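Long-range contacts in TonB-dependent siderophore receptor (Pseudomonas aeruginosa 39016, PDB 5NEC), which is an outer-membrane receptor of the TonB-dependent family, a plugged beta-barrel that probably binds iron-loaded siderophores and imports them: residues E235-P240 and F276-I281; T346-E351 and N359-G364; D456-T461 and D475-W480. One frame throughout, in Å; residues are numbered along the deposited sequence.

All three contacts are antiparallel strand pairings in the transmembrane beta-barrel, met in order along the chain. Contact 1 (235-240 with 276-281) pairs two strands beside the long connection that follows residue 240. Contacts 2 and 3 each belong to a hairpin, one near the tight turn between strands 327-354 and 357-379, the other within 447-464 and 471-488. None touches another: nearest atoms are about 20 Å apart for contacts 1 and 2, 18 Å for contacts 1 and 3, and 9 Å for contacts 2 and 3. Plug residues reach contact 1, and an N-terminal segment reaches contact 2. Bound C8E detergent lies about 10 Å from the T346 side chain and 12 Å from that of E459.

Contact 1: E235-P240 and F276-I281; sequences ESDDTP and FQKSRI
E235 and R280 face each other in a non-hydrogen-bonded antiparallel pair, and their side chains run alongside, pointing the same way. The carboxylate and guanidinium planes are only 3° apart, with E235 OE1 over one guanidinium face, 3.1 Å from R280 NE. This salt bridge is purely one of charge, because no N-H is aimed at the oxygen; OE1 takes its hydrogen bond from H233. Two residues on, D237 has CG anti to its own amide nitrogen (chi1 -179°), which swings OD1 against the K278 chain, 3.3 Å from CG. The charged ends stay apart, with D237 OD1 4.6 Å from K278 NZ.

Hydrogen bonding is carried mainly by the backbone. S236 and S279 exchange a pair of amide-carbonyl bonds; D238 N donates to Q277 O at 2.8 Å, while the return bond from Q277 N is weak. Both serines place OG between backbone N and carbonyl carbon, which turns the hydroxyls toward each other; they bond OG to OG at 2.9 Å, and either could be the donor.

Close approaches without a bond complete that face. The Q277 amide stands 76° to the D238 carboxylate, and although NE2 comes 3.1 Å from D238 OD2, the angle is poor; D238 OD1 is instead held by S209 N. Q277 OE1 packs 3.5 Å from P240 CB.

The chemistry thus divides by face: one salt bridge and a looser pair of opposite charges on one; on the other, S236, D238, Q277 and S279, polar with little charge, where Q277 and P240 meet P90 of the plug.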
ATOM      1  N   GLU A 235      -5.361  16.378  -1.692  1.00 46.06           N
ATOM      2  CA  GLU A 235      -4.341  17.319  -2.123  1.00 47.42           C
ATOM      3  C   GLU A 235      -3.246  17.317  -1.075  1.00 46.18           C
ATOM      4  O   GLU A 235      -3.551  17.336   0.115  1.00 46.02           O
ATOM      5  CB  GLU A 235      -4.957  18.706  -2.204  1.00 51.52           C
ATOM      6  CG  GLU A 235      -4.178  19.714  -3.045  1.00 55.85           C
ATOM      7  CD  GLU A 235      -5.117  20.677  -3.724  1.00 61.56           C
ATOM      8  OE1 GLU A 235      -6.004  20.168  -4.473  1.00 64.83           O
ATOM      9  OE2 GLU A 235      -4.995  21.905  -3.511  1.00 66.44           O
ATOM     10  N   SER A 236      -1.985  17.270  -1.487  1.00 43.67           N
ATOM     11  CA  SER A 236      -0.896  17.287  -0.523  1.00 44.81           C
ATOM     12  C   SER A 236       0.272  18.134  -0.951  1.00 44.63           C
ATOM     13  O   SER A 236       0.469  18.376  -2.119  1.00 42.98           O
ATOM     14  CB  SER A 236      -0.459  15.871  -0.159  1.00 45.58           C
ATOM     15  OG  SER A 236       0.121  15.222  -1.237  1.00 48.10           O
ATOM     16  N   ASP A 237       1.026  18.604   0.033  1.00 46.63           N
ATOM     17  CA  ASP A 237       2.102  19.569  -0.172  1.00 48.34           C
ATOM     18  C   ASP A 237       3.119  19.345   0.944  1.00 46.87           C
ATOM     19  O   ASP A 237       2.946  19.817   2.054  1.00 44.46           O
ATOM     20  CB  ASP A 237       1.549  21.000  -0.156  1.00 50.23           C
ATOM     21  CG  ASP A 237       2.625  22.055  -0.384  1.00 53.46           C
ATOM     22  OD1 ASP A 237       3.550  21.841  -1.184  1.00 57.77           O
ATOM     23  OD2 ASP A 237       2.557  23.124   0.243  1.00 59.31           O
ATOM     24  N   ASP A 238       4.160  18.586   0.626  1.00 46.09           N
ATOM     25  CA  ASP A 238       5.111  18.087   1.606  1.00 45.53           C
ATOM     26  C   ASP A 238       6.488  18.682   1.347  1.00 41.61           C
ATOM     27  O   ASP A 238       6.800  19.089   0.227  1.00 38.60           O
ATOM     28  CB  ASP A 238       5.206  16.546   1.524  1.00 47.28           C
ATOM     29  CG  ASP A 238       3.850  15.830   1.696  1.00 50.87           C
ATOM     30  OD1 ASP A 238       2.895  16.407   2.257  1.00 51.93           O
ATOM     31  OD2 ASP A 238       3.750  14.659   1.241  1.00 56.16           O
ATOM     32  N   THR A 239       7.308  18.714   2.396  1.00 41.34           N
ATOM     33  CA  THR A 239       8.763  18.873   2.255  1.00 41.35           C
ATOM     34  C   THR A 239       9.387  17.462   2.264  1.00 38.72           C
ATOM     35  O   THR A 239       9.440  16.839   3.304  1.00 39.16           O
ATOM     36  CB  THR A 239       9.342  19.774   3.374  1.00 41.97           C
ATOM     37  OG1 THR A 239       8.606  21.014   3.406  1.00 40.27           O
ATOM     38  CG2 THR A 239      10.843  20.044   3.139  1.00 40.83           C
ATOM     39  N   PRO A 240       9.830  16.960   1.102  1.00 37.49           N
ATOM     40  CA  PRO A 240      10.250  15.570   0.928  1.00 37.43           C
ATOM     41  C   PRO A 240      11.586  15.258   1.585  1.00 39.23           C
ATOM     42  O   PRO A 240      12.544  16.053   1.486  1.00 38.01           O
ATOM     43  CB  PRO A 240      10.441  15.446  -0.583  1.00 37.92           C
ATOM     44  CG  PRO A 240      10.770  16.821  -1.062  1.00 37.09           C
ATOM     45  CD  PRO A 240      10.054  17.757  -0.125  1.00 38.10           C
ATOM     46  N   PHE A 276      10.248  20.218  -2.996  1.00 38.33           N
ATOM     47  CA  PHE A 276       8.802  20.235  -2.814  1.00 37.80           C
ATOM     48  C   PHE A 276       8.193  18.934  -3.318  1.00 37.87           C
ATOM     49  O   PHE A 276       8.764  18.260  -4.169  1.00 38.11           O
ATOM     50  CB  PHE A 276       8.154  21.462  -3.516  1.00 37.72           C
ATOM     51  CG  PHE A 276       8.439  21.559  -5.005  1.00 38.12           C
ATOM     52  CD1 PHE A 276       7.695  20.834  -5.921  1.00 37.97           C
ATOM     53  CD2 PHE A 276       9.461  22.378  -5.483  1.00 38.41           C
ATOM     54  CE1 PHE A 276       7.962  20.908  -7.275  1.00 38.62           C
ATOM     55  CE2 PHE A 276       9.729  22.463  -6.836  1.00 38.11           C
ATOM     56  CZ  PHE A 276       8.978  21.721  -7.737  1.00 38.75           C
ATOM     57  N   GLN A 277       7.031  18.592  -2.790  1.00 38.86           N
ATOM     58  CA  GLN A 277       6.318  17.397  -3.205  1.00 41.12           C
ATOM     59  C   GLN A 277       4.825  17.706  -3.144  1.00 40.51           C
ATOM     60  O   GLN A 277       4.249  17.781  -2.079  1.00 38.49           O
ATOM     61  CB  GLN A 277       6.725  16.249  -2.298  1.00 43.69           C
ATOM     62  CG  GLN A 277       6.188  14.893  -2.660  1.00 46.14           C
ATOM     63  CD  GLN A 277       6.353  13.910  -1.528  1.00 49.78           C
ATOM     64  OE1 GLN A 277       7.430  13.749  -0.975  1.00 54.68           O
ATOM     65  NE2 GLN A 277       5.250  13.329  -1.107  1.00 54.91           N
ATOM     66  N   LYS A 278       4.234  17.947  -4.309  1.00 41.87           N
ATOM     67  CA  LYS A 278       2.849  18.391  -4.438  1.00 43.16           C
ATOM     68  C   LYS A 278       2.073  17.357  -5.210  1.00 42.80           C
ATOM     69  O   LYS A 278       2.535  16.896  -6.232  1.00 40.44           O
ATOM     70  CB  LYS A 278       2.783  19.711  -5.196  1.00 43.03           C
ATOM     71  CG  LYS A 278       3.227  20.853  -4.340  1.00 45.89           C
ATOM     72  CD  LYS A 278       3.631  22.082  -5.154  1.00 48.89           C
ATOM     73  CE  LYS A 278       3.980  23.216  -4.203  1.00 51.47           C
ATOM     74  NZ  LYS A 278       4.804  24.266  -4.868  1.00 54.71           N
ATOM     75  N   SER A 279       0.898  16.989  -4.714  1.00 43.86           N
ATOM     76  CA  SER A 279       0.046  16.080  -5.456  1.00 45.68           C
ATOM     77  C   SER A 279      -1.426  16.396  -5.272  1.00 45.96           C
ATOM     78  O   SER A 279      -1.824  17.050  -4.318  1.00 43.19           O
ATOM     79  CB  SER A 279       0.375  14.611  -5.141  1.00 45.32           C
ATOM     80  OG  SER A 279      -0.243  14.180  -3.969  1.00 46.18           O
ATOM     81  N   ARG A 280      -2.204  15.964  -6.260  1.00 48.62           N
ATOM     82  CA  ARG A 280      -3.636  16.140  -6.297  1.00 50.45           C
ATOM     83  C   ARG A 280      -4.194  14.866  -6.884  1.00 49.82           C
ATOM     84  O   ARG A 280      -3.708  14.430  -7.921  1.00 48.31           O
ATOM     85  CB  ARG A 280      -3.998  17.330  -7.173  1.00 55.33           C
ATOM     86  CG  ARG A 280      -5.476  17.687  -7.120  1.00 63.10           C
ATOM     87  CD  ARG A 280      -5.816  18.903  -7.992  1.00 69.50           C
ATOM     88  NE  ARG A 280      -5.201  20.133  -7.460  1.00 75.96           N
ATOM     89  CZ  ARG A 280      -5.556  21.392  -7.747  1.00 78.81           C
ATOM     90  NH1 ARG A 280      -6.564  21.667  -8.586  1.00 80.34           N
ATOM     91  NH2 ARG A 280      -4.896  22.396  -7.156  1.00 78.32           N
ATOM     92  N   ILE A 281      -5.177  14.252  -6.220  1.00 49.38           N
ATOM     93  CA  ILE A 281      -5.933  13.159  -6.824  1.00 50.46           C
ATOM     94  C   ILE A 281      -7.438  13.457  -6.762  1.00 49.21           C
ATOM     95  O   ILE A 281      -7.935  13.949  -5.761  1.00 47.65           O
ATOM     96  CB  ILE A 281      -5.599  11.760  -6.257  1.00 52.11           C
ATOM     97  CG1 ILE A 281      -6.501  10.718  -6.930  1.00 54.14           C
ATOM     98  CG2 ILE A 281      -5.758  11.721  -4.760  1.00 54.38           C
ATOM     99  CD1 ILE A 281      -5.929   9.321  -6.968  1.00 56.59           C
TER

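Contact 2: T346-E351 and N359-G364; sequences TDLFGE and NSFSTG
L348 and F361 pack side chain to side chain on the outward face of a beta-hairpin in the barrel wall, the Leu CG 4.1 Å from CE2 of the ring. The leucine branch meets the ring at a slant, and its CB touches the methyl CG2 of T363 (3.9 Å), so the apolar parts of three residues form one patch on this face, consistent with an outer surface that may face lipid.

F361 is turned by its first torsion (chi1 81°) so that CG sits between the backbone N and the carbonyl carbon, which folds the ring back over the neighbouring strand. One ring face lies above G350, whose N is 3.9 Å from the ring plane and offset toward the rim. An aromatic ring laid over a cross-strand glycine is the arrangement known as aromatic rescue of glycine. Glycine suits position 350 for a second reason, since its backbone angles (150°, -136°) would press any CB against the preceding carbonyl oxygen.

Behind these side chains the backbones hold the register: L348 with T363 and G350 with F361 are both hydrogen-bonded pairs, each with an amide-carbonyl bond in either direction, the shortest being L348 N to T363 O at 2.8 Å.

The opposite, lumen-facing side is mostly polar, with F349 the exception, and tied to other parts of the chain. The hydroxyl of Y436, on strand 426-444, is hydrogen-bonded both to D347 OD1 and to S362 OG, bridging the two strands, and K42 approaches D347 in a long, weak ion pair. F349, whose CB is 3.6 Å from S362 OG, touches K41. Having no side chain, G364 admits the aspartate closely: D347 OD1 lies 3.7 Å from G364 CA.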
ATOM      1  N   THR A 346     -18.463  -4.196 -16.106  1.00 51.36           N
ATOM      2  CA  THR A 346     -19.785  -4.790 -16.031  1.00 51.58           C
ATOM      3  C   THR A 346     -19.641  -6.206 -15.478  1.00 53.78           C
ATOM      4  O   THR A 346     -18.923  -7.010 -16.061  1.00 53.28           O
ATOM      5  CB  THR A 346     -20.438  -4.868 -17.425  1.00 50.73           C
ATOM      6  OG1 THR A 346     -20.526  -3.560 -17.998  1.00 47.84           O
ATOM      7  CG2 THR A 346     -21.829  -5.440 -17.321  1.00 52.51           C
ATOM      8  N   ASP A 347     -20.327  -6.513 -14.376  1.00 55.39           N
ATOM      9  CA  ASP A 347     -20.247  -7.834 -13.731  1.00 57.02           C
ATOM     10  C   ASP A 347     -21.610  -8.522 -13.610  1.00 57.17           C
ATOM     11  O   ASP A 347     -22.628  -7.872 -13.378  1.00 54.43           O
ATOM     12  CB  ASP A 347     -19.643  -7.714 -12.332  1.00 59.29           C
ATOM     13  CG  ASP A 347     -18.238  -7.155 -12.347  1.00 61.41           C
ATOM     14  OD1 ASP A 347     -17.408  -7.648 -13.135  1.00 65.69           O
ATOM     15  OD2 ASP A 347     -17.948  -6.227 -11.566  1.00 65.38           O
ATOM     16  N   LEU A 348     -21.604  -9.840 -13.784  1.00 57.24           N
ATOM     17  CA  LEU A 348     -22.749 -10.699 -13.515  1.00 58.51           C
ATOM     18  C   LEU A 348     -22.310 -11.705 -12.447  1.00 57.42           C
ATOM     19  O   LEU A 348     -21.333 -12.418 -12.629  1.00 56.21           O
ATOM     20  CB  LEU A 348     -23.181 -11.429 -14.788  1.00 59.33           C
ATOM     21  CG  LEU A 348     -24.415 -12.338 -14.673  1.00 62.69           C
ATOM     22  CD1 LEU A 348     -25.666 -11.475 -14.488  1.00 63.73           C
ATOM     23  CD2 LEU A 348     -24.558 -13.260 -15.878  1.00 62.70           C
ATOM     24  N   PHE A 349     -23.010 -11.748 -11.326  1.00 57.34           N
ATOM     25  CA  PHE A 349     -22.660 -12.687 -10.264  1.00 58.99           C
ATOM     26  C   PHE A 349     -23.877 -13.268  -9.558  1.00 58.97           C
ATOM     27  O   PHE A 349     -24.961 -12.699  -9.597  1.00 59.11           O
ATOM     28  CB  PHE A 349     -21.687 -12.038  -9.258  1.00 59.11           C
ATOM     29  CG  PHE A 349     -22.208 -10.794  -8.604  1.00 58.95           C
ATOM     30  CD1 PHE A 349     -22.012  -9.542  -9.197  1.00 59.33           C
ATOM     31  CD2 PHE A 349     -22.865 -10.861  -7.374  1.00 60.08           C
ATOM     32  CE1 PHE A 349     -22.474  -8.380  -8.575  1.00 59.97           C
ATOM     33  CE2 PHE A 349     -23.332  -9.707  -6.744  1.00 59.56           C
ATOM     34  CZ  PHE A 349     -23.134  -8.470  -7.340  1.00 60.59           C
ATOM     35  N   GLY A 350     -23.686 -14.427  -8.936  1.00 57.72           N
ATOM     36  CA  GLY A 350     -24.763 -15.094  -8.201  1.00 57.13           C
ATOM     37  C   GLY A 350     -24.603 -16.595  -8.209  1.00 56.60           C
ATOM     38  O   GLY A 350     -23.490 -17.088  -7.997  1.00 53.65           O
ATOM     39  N   GLU A 351     -25.707 -17.317  -8.448  1.00 58.42           N
ATOM     40  CA  GLU A 351     -25.742 -18.788  -8.308  1.00 60.18           C
ATOM     41  C   GLU A 351     -26.474 -19.506  -9.413  1.00 57.89           C
ATOM     42  O   GLU A 351     -27.461 -19.002  -9.929  1.00 58.92           O
ATOM     43  CB  GLU A 351     -26.444 -19.200  -7.008  1.00 63.94           C
ATOM     44  CG  GLU A 351     -25.774 -18.743  -5.724  1.00 66.75           C
ATOM     45  CD  GLU A 351     -26.128 -17.317  -5.340  1.00 70.81           C
ATOM     46  OE1 GLU A 351     -27.298 -16.930  -5.561  1.00 73.86           O
ATOM     47  OE2 GLU A 351     -25.241 -16.583  -4.826  1.00 75.43           O
ATOM     48  N   ASN A 359     -23.254 -23.595  -7.846  1.00 52.35           N
ATOM     49  CA  ASN A 359     -22.177 -22.881  -8.504  1.00 53.28           C
ATOM     50  C   ASN A 359     -22.305 -21.402  -8.130  1.00 52.93           C
ATOM     51  O   ASN A 359     -23.177 -20.717  -8.658  1.00 53.68           O
ATOM     52  CB  ASN A 359     -22.286 -23.032 -10.014  1.00 53.70           C
ATOM     53  CG  ASN A 359     -21.960 -24.430 -10.497  1.00 55.01           C
ATOM     54  OD1 ASN A 359     -22.712 -25.397 -10.242  1.00 57.72           O
ATOM     55  ND2 ASN A 359     -20.859 -24.554 -11.211  1.00 55.05           N
ATOM     56  N   SER A 360     -21.442 -20.931  -7.225  1.00 52.31           N
ATOM     57  CA  SER A 360     -21.355 -19.520  -6.893  1.00 52.85           C
ATOM     58  C   SER A 360     -20.312 -18.886  -7.804  1.00 53.41           C
ATOM     59  O   SER A 360     -19.124 -19.218  -7.720  1.00 53.81           O
ATOM     60  CB  SER A 360     -20.997 -19.344  -5.430  1.00 52.39           C
ATOM     61  OG  SER A 360     -22.056 -19.869  -4.648  1.00 55.24           O
ATOM     62  N   PHE A 361     -20.768 -18.003  -8.699  1.00 52.98           N
ATOM     63  CA  PHE A 361     -19.932 -17.518  -9.784  1.00 53.69           C
ATOM     64  C   PHE A 361     -19.868 -15.992  -9.850  1.00 54.86           C
ATOM     65  O   PHE A 361     -20.697 -15.283  -9.272  1.00 53.53           O
ATOM     66  CB  PHE A 361     -20.410 -18.089 -11.129  1.00 53.00           C
ATOM     67  CG  PHE A 361     -21.578 -17.363 -11.716  1.00 54.17           C
ATOM     68  CD1 PHE A 361     -22.865 -17.664 -11.303  1.00 55.08           C
ATOM     69  CD2 PHE A 361     -21.404 -16.378 -12.685  1.00 54.28           C
ATOM     70  CE1 PHE A 361     -23.969 -16.985 -11.843  1.00 56.03           C
ATOM     71  CE2 PHE A 361     -22.501 -15.687 -13.212  1.00 55.81           C
ATOM     72  CZ  PHE A 361     -23.777 -15.997 -12.796  1.00 55.89           C
ATOM     73  N   SER A 362     -18.848 -15.513 -10.560  1.00 56.19           N
ATOM     74  CA  SER A 362     -18.784 -14.127 -11.003  1.00 57.40           C
ATOM     75  C   SER A 362     -18.097 -14.038 -12.357  1.00 57.36           C
ATOM     76  O   SER A 362     -17.111 -14.715 -12.596  1.00 58.75           O
ATOM     77  CB  SER A 362     -18.054 -13.267  -9.982  1.00 59.47           C
ATOM     78  OG  SER A 362     -18.241 -11.892 -10.297  1.00 61.21           O
ATOM     79  N   THR A 363     -18.634 -13.211 -13.242  1.00 56.09           N
ATOM     80  CA  THR A 363     -18.072 -13.042 -14.572  1.00 56.36           C
ATOM     81  C   THR A 363     -18.234 -11.582 -15.013  1.00 56.90           C
ATOM     82  O   THR A 363     -19.156 -10.902 -14.560  1.00 58.87           O
ATOM     83  CB  THR A 363     -18.713 -14.031 -15.565  1.00 56.50           C
ATOM     84  OG1 THR A 363     -18.012 -13.988 -16.807  1.00 55.75           O
ATOM     85  CG2 THR A 363     -20.170 -13.713 -15.820  1.00 56.78           C
ATOM     86  N   GLY A 364     -17.326 -11.083 -15.852  1.00 55.85           N
ATOM     87  CA  GLY A 364     -17.393  -9.676 -16.268  1.00 55.15           C
ATOM     88  C   GLY A 364     -16.522  -9.223 -17.418  1.00 53.96           C
ATOM     89  O   GLY A 364     -15.647  -9.946 -17.870  1.00 51.38           O
TER

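Contact 3: D456-T461 and D475-W480; sequences DSFETT and DKSSFW
D456 and F479 begin a regularly paired antiparallel hairpin in the wall of the beta-barrel, with strands 447-464 and 471-488 joined by a short loop. Their backbones exchange two hydrogen bonds, and their side chains meet only at the base, CB to CB at 4.1 Å. From there they diverge: the F479 ring leans away, with D456 OD2 at its edge, and that carboxylate oxygen is committed to a salt bridge with R454.

S457 follows in a non-hydrogen-bonded pair with S478. Contact is slight, because the two serines turn their hydroxyls apart; the S478 side chain instead lies against the carbonyl of D456, CB 3.1 Å from D456 O.

F458, on the same lumen-directed face as D456, is hydrogen-bonded through its backbone to S477 in both directions. With CG anti to the backbone nitrogen (chi1 -167°), its ring swings off the paired strand, yet S477 OG still reaches the ring edge in its plane, 3.8 Å from CD2. The small serine sits at the edge of the phenyl and touches F458 CB too, while T432 of the adjoining strand 426-444 meets the phenylalanine.

E459 comes next, directed outward beside K476. The two long chains lie side by side, methylene against methylene, pointing the same way. Opposite charges make the pairing sensible, but E459 OE1 stops 4.5 Å from K476 NZ, beyond a salt bridge, and any attraction is probably modest.

T460 and D475 complete the run with another two-way backbone pair, T460 N bonding D475 O in the carbonyl plane at 2.9 Å. Above this pair the side chains run alongside each other, and T460 OG1 packs 3.7 Å from D475 CB.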
ATOM      1  N   ASP A 456      -6.659 -10.612 -20.770  1.00 61.00           N
ATOM      2  CA  ASP A 456      -6.476  -9.161 -20.911  1.00 62.11           C
ATOM      3  C   ASP A 456      -5.832  -8.845 -22.244  1.00 63.90           C
ATOM      4  O   ASP A 456      -4.889  -9.513 -22.644  1.00 64.75           O
ATOM      5  CB  ASP A 456      -5.547  -8.612 -19.835  1.00 62.41           C
ATOM      6  CG  ASP A 456      -6.212  -8.501 -18.488  1.00 63.60           C
ATOM      7  OD1 ASP A 456      -6.819  -7.439 -18.224  1.00 66.40           O
ATOM      8  OD2 ASP A 456      -6.131  -9.474 -17.703  1.00 63.42           O
ATOM      9  N   SER A 457      -6.330  -7.798 -22.895  1.00 63.91           N
ATOM     10  CA  SER A 457      -5.813  -7.310 -24.163  1.00 62.73           C
ATOM     11  C   SER A 457      -5.413  -5.842 -23.970  1.00 61.28           C
ATOM     12  O   SER A 457      -6.169  -5.069 -23.396  1.00 58.48           O
ATOM     13  CB  SER A 457      -6.891  -7.474 -25.222  1.00 61.88           C
ATOM     14  OG  SER A 457      -6.489  -6.934 -26.451  1.00 64.26           O
ATOM     15  N   PHE A 458      -4.219  -5.486 -24.437  1.00 62.89           N
ATOM     16  CA  PHE A 458      -3.573  -4.198 -24.129  1.00 64.66           C
ATOM     17  C   PHE A 458      -3.091  -3.509 -25.430  1.00 61.30           C
ATOM     18  O   PHE A 458      -2.520  -4.170 -26.281  1.00 60.06           O
ATOM     19  CB  PHE A 458      -2.406  -4.493 -23.169  1.00 68.37           C
ATOM     20  CG  PHE A 458      -1.806  -3.285 -22.506  1.00 74.83           C
ATOM     21  CD1 PHE A 458      -2.608  -2.372 -21.812  1.00 80.70           C
ATOM     22  CD2 PHE A 458      -0.418  -3.078 -22.515  1.00 78.22           C
ATOM     23  CE1 PHE A 458      -2.054  -1.256 -21.167  1.00 82.45           C
ATOM     24  CE2 PHE A 458       0.143  -1.972 -21.874  1.00 80.72           C
ATOM     25  CZ  PHE A 458      -0.675  -1.062 -21.195  1.00 81.93           C
ATOM     26  N   GLU A 459      -3.376  -2.214 -25.604  1.00 59.87           N
ATOM     27  CA  GLU A 459      -2.841  -1.401 -26.727  1.00 59.46           C
ATOM     28  C   GLU A 459      -2.287  -0.114 -26.173  1.00 56.62           C
ATOM     29  O   GLU A 459      -3.012   0.561 -25.465  1.00 55.60           O
ATOM     30  CB  GLU A 459      -3.933  -0.984 -27.711  1.00 62.04           C
ATOM     31  CG  GLU A 459      -4.651  -2.105 -28.422  1.00 67.00           C
ATOM     32  CD  GLU A 459      -5.520  -1.603 -29.584  1.00 72.32           C
ATOM     33  OE1 GLU A 459      -5.053  -0.747 -30.373  1.00 77.93           O
ATOM     34  OE2 GLU A 459      -6.676  -2.066 -29.716  1.00 75.29           O
ATOM     35  N   THR A 460      -1.033   0.236 -26.487  1.00 55.99           N
ATOM     36  CA  THR A 460      -0.454   1.539 -26.091  1.00 54.41           C
ATOM     37  C   THR A 460       0.192   2.278 -27.249  1.00 52.14           C
ATOM     38  O   THR A 460       0.712   1.674 -28.164  1.00 50.86           O
ATOM     39  CB  THR A 460       0.612   1.450 -24.960  1.00 56.67           C
ATOM     40  OG1 THR A 460       1.695   0.622 -25.383  1.00 59.75           O
ATOM     41  CG2 THR A 460       0.029   0.898 -23.684  1.00 57.36           C
ATOM     42  N   THR A 461       0.163   3.604 -27.167  1.00 51.38           N
ATOM     43  CA  THR A 461       0.887   4.481 -28.066  1.00 50.21           C
ATOM     44  C   THR A 461       1.622   5.476 -27.212  1.00 47.74           C
ATOM     45  O   THR A 461       1.021   6.112 -26.373  1.00 47.18           O
ATOM     46  CB  THR A 461      -0.080   5.201 -29.011  1.00 51.18           C
ATOM     47  OG1 THR A 461      -0.677   4.227 -29.864  1.00 54.68           O
ATOM     48  CG2 THR A 461       0.627   6.223 -29.882  1.00 51.99           C
ATOM     49  N   ASP A 475       2.363  -0.513 -29.316  1.00 67.70           N
ATOM     50  CA  ASP A 475       2.563  -1.858 -28.822  1.00 70.94           C
ATOM     51  C   ASP A 475       1.213  -2.516 -28.534  1.00 70.61           C
ATOM     52  O   ASP A 475       0.281  -1.853 -28.103  1.00 69.27           O
ATOM     53  CB  ASP A 475       3.435  -1.812 -27.573  1.00 73.50           C
ATOM     54  CG  ASP A 475       4.049  -3.153 -27.239  1.00 80.27           C
ATOM     55  OD1 ASP A 475       4.371  -3.929 -28.172  1.00 84.01           O
ATOM     56  OD2 ASP A 475       4.216  -3.433 -26.028  1.00 86.47           O
ATOM     57  N   LYS A 476       1.131  -3.816 -28.823  1.00 72.99           N
ATOM     58  CA  LYS A 476      -0.063  -4.642 -28.592  1.00 72.90           C
ATOM     59  C   LYS A 476       0.371  -5.900 -27.874  1.00 71.82           C
ATOM     60  O   LYS A 476       1.392  -6.476 -28.212  1.00 74.67           O
ATOM     61  CB  LYS A 476      -0.739  -5.047 -29.906  1.00 74.85           C
ATOM     62  CG  LYS A 476      -1.569  -3.945 -30.522  1.00 78.85           C
ATOM     63  CD  LYS A 476      -2.404  -4.402 -31.702  1.00 81.43           C
ATOM     64  CE  LYS A 476      -3.046  -3.193 -32.388  1.00 83.71           C
ATOM     65  NZ  LYS A 476      -3.779  -3.532 -33.647  1.00 84.98           N
ATOM     66  N   SER A 477      -0.409  -6.335 -26.895  1.00 70.23           N
ATOM     67  CA  SER A 477      -0.115  -7.566 -26.180  1.00 70.44           C
ATOM     68  C   SER A 477      -1.359  -8.117 -25.485  1.00 73.45           C
ATOM     69  O   SER A 477      -2.413  -7.468 -25.439  1.00 72.95           O
ATOM     70  CB  SER A 477       1.019  -7.333 -25.178  1.00 68.08           C
ATOM     71  OG  SER A 477       0.782  -6.174 -24.407  1.00 68.99           O
ATOM     72  N   SER A 478      -1.229  -9.337 -24.968  1.00 74.22           N
ATOM     73  CA  SER A 478      -2.262  -9.925 -24.141  1.00 74.83           C
ATOM     74  C   SER A 478      -1.684 -10.755 -23.012  1.00 76.01           C
ATOM     75  O   SER A 478      -0.506 -11.078 -22.995  1.00 75.28           O
ATOM     76  CB  SER A 478      -3.245 -10.724 -24.986  1.00 72.35           C
ATOM     77  OG  SER A 478      -2.563 -11.590 -25.849  1.00 72.78           O
ATOM     78  N   PHE A 479      -2.546 -11.049 -22.053  1.00 80.54           N
ATOM     79  CA  PHE A 479      -2.170 -11.716 -20.823  1.00 83.70           C
ATOM     80  C   PHE A 479      -3.260 -12.761 -20.514  1.00 83.41           C
ATOM     81  O   PHE A 479      -4.410 -12.406 -20.279  1.00 83.97           O
ATOM     82  CB  PHE A 479      -2.027 -10.656 -19.723  1.00 85.94           C
ATOM     83  CG  PHE A 479      -1.371 -11.156 -18.467  1.00 94.76           C
ATOM     84  CD1 PHE A 479      -0.001 -11.451 -18.442  1.00 99.62           C
ATOM     85  CD2 PHE A 479      -2.118 -11.326 -17.287  1.00 98.83           C
ATOM     86  CE1 PHE A 479       0.607 -11.901 -17.270  1.00102.13           C
ATOM     87  CE2 PHE A 479      -1.514 -11.780 -16.117  1.00 98.88           C
ATOM     88  CZ  PHE A 479      -0.149 -12.060 -16.107  1.00100.70           C
ATOM     89  N   TRP A 480      -2.900 -14.047 -20.610  1.00 84.62           N
ATOM     90  CA  TRP A 480      -3.761 -15.168 -20.198  1.00 82.44           C
ATOM     91  C   TRP A 480      -3.455 -15.476 -18.749  1.00 78.71           C
ATOM     92  O   TRP A 480      -2.317 -15.361 -18.306  1.00 80.64           O
ATOM     93  CB  TRP A 480      -3.523 -16.429 -21.042  1.00 87.61           C
ATOM     94  CG  TRP A 480      -4.590 -16.684 -22.077  1.00 95.57           C
ATOM     95  CD1 TRP A 480      -4.465 -16.548 -23.435  1.00 98.65           C
ATOM     96  CD2 TRP A 480      -5.946 -17.125 -21.842  1.00 99.81           C
ATOM     97  NE1 TRP A 480      -5.655 -16.877 -24.059  1.00100.70           N
ATOM     98  CE2 TRP A 480      -6.577 -17.238 -23.111  1.00100.20           C
ATOM     99  CE3 TRP A 480      -6.688 -17.442 -20.688  1.00 99.33           C
ATOM    100  CZ2 TRP A 480      -7.917 -17.635 -23.255  1.00 99.65           C
ATOM    101  CZ3 TRP A 480      -8.020 -17.845 -20.832  1.00 99.61           C
ATOM    102  CH2 TRP A 480      -8.618 -17.938 -22.110  1.00100.21           C
TER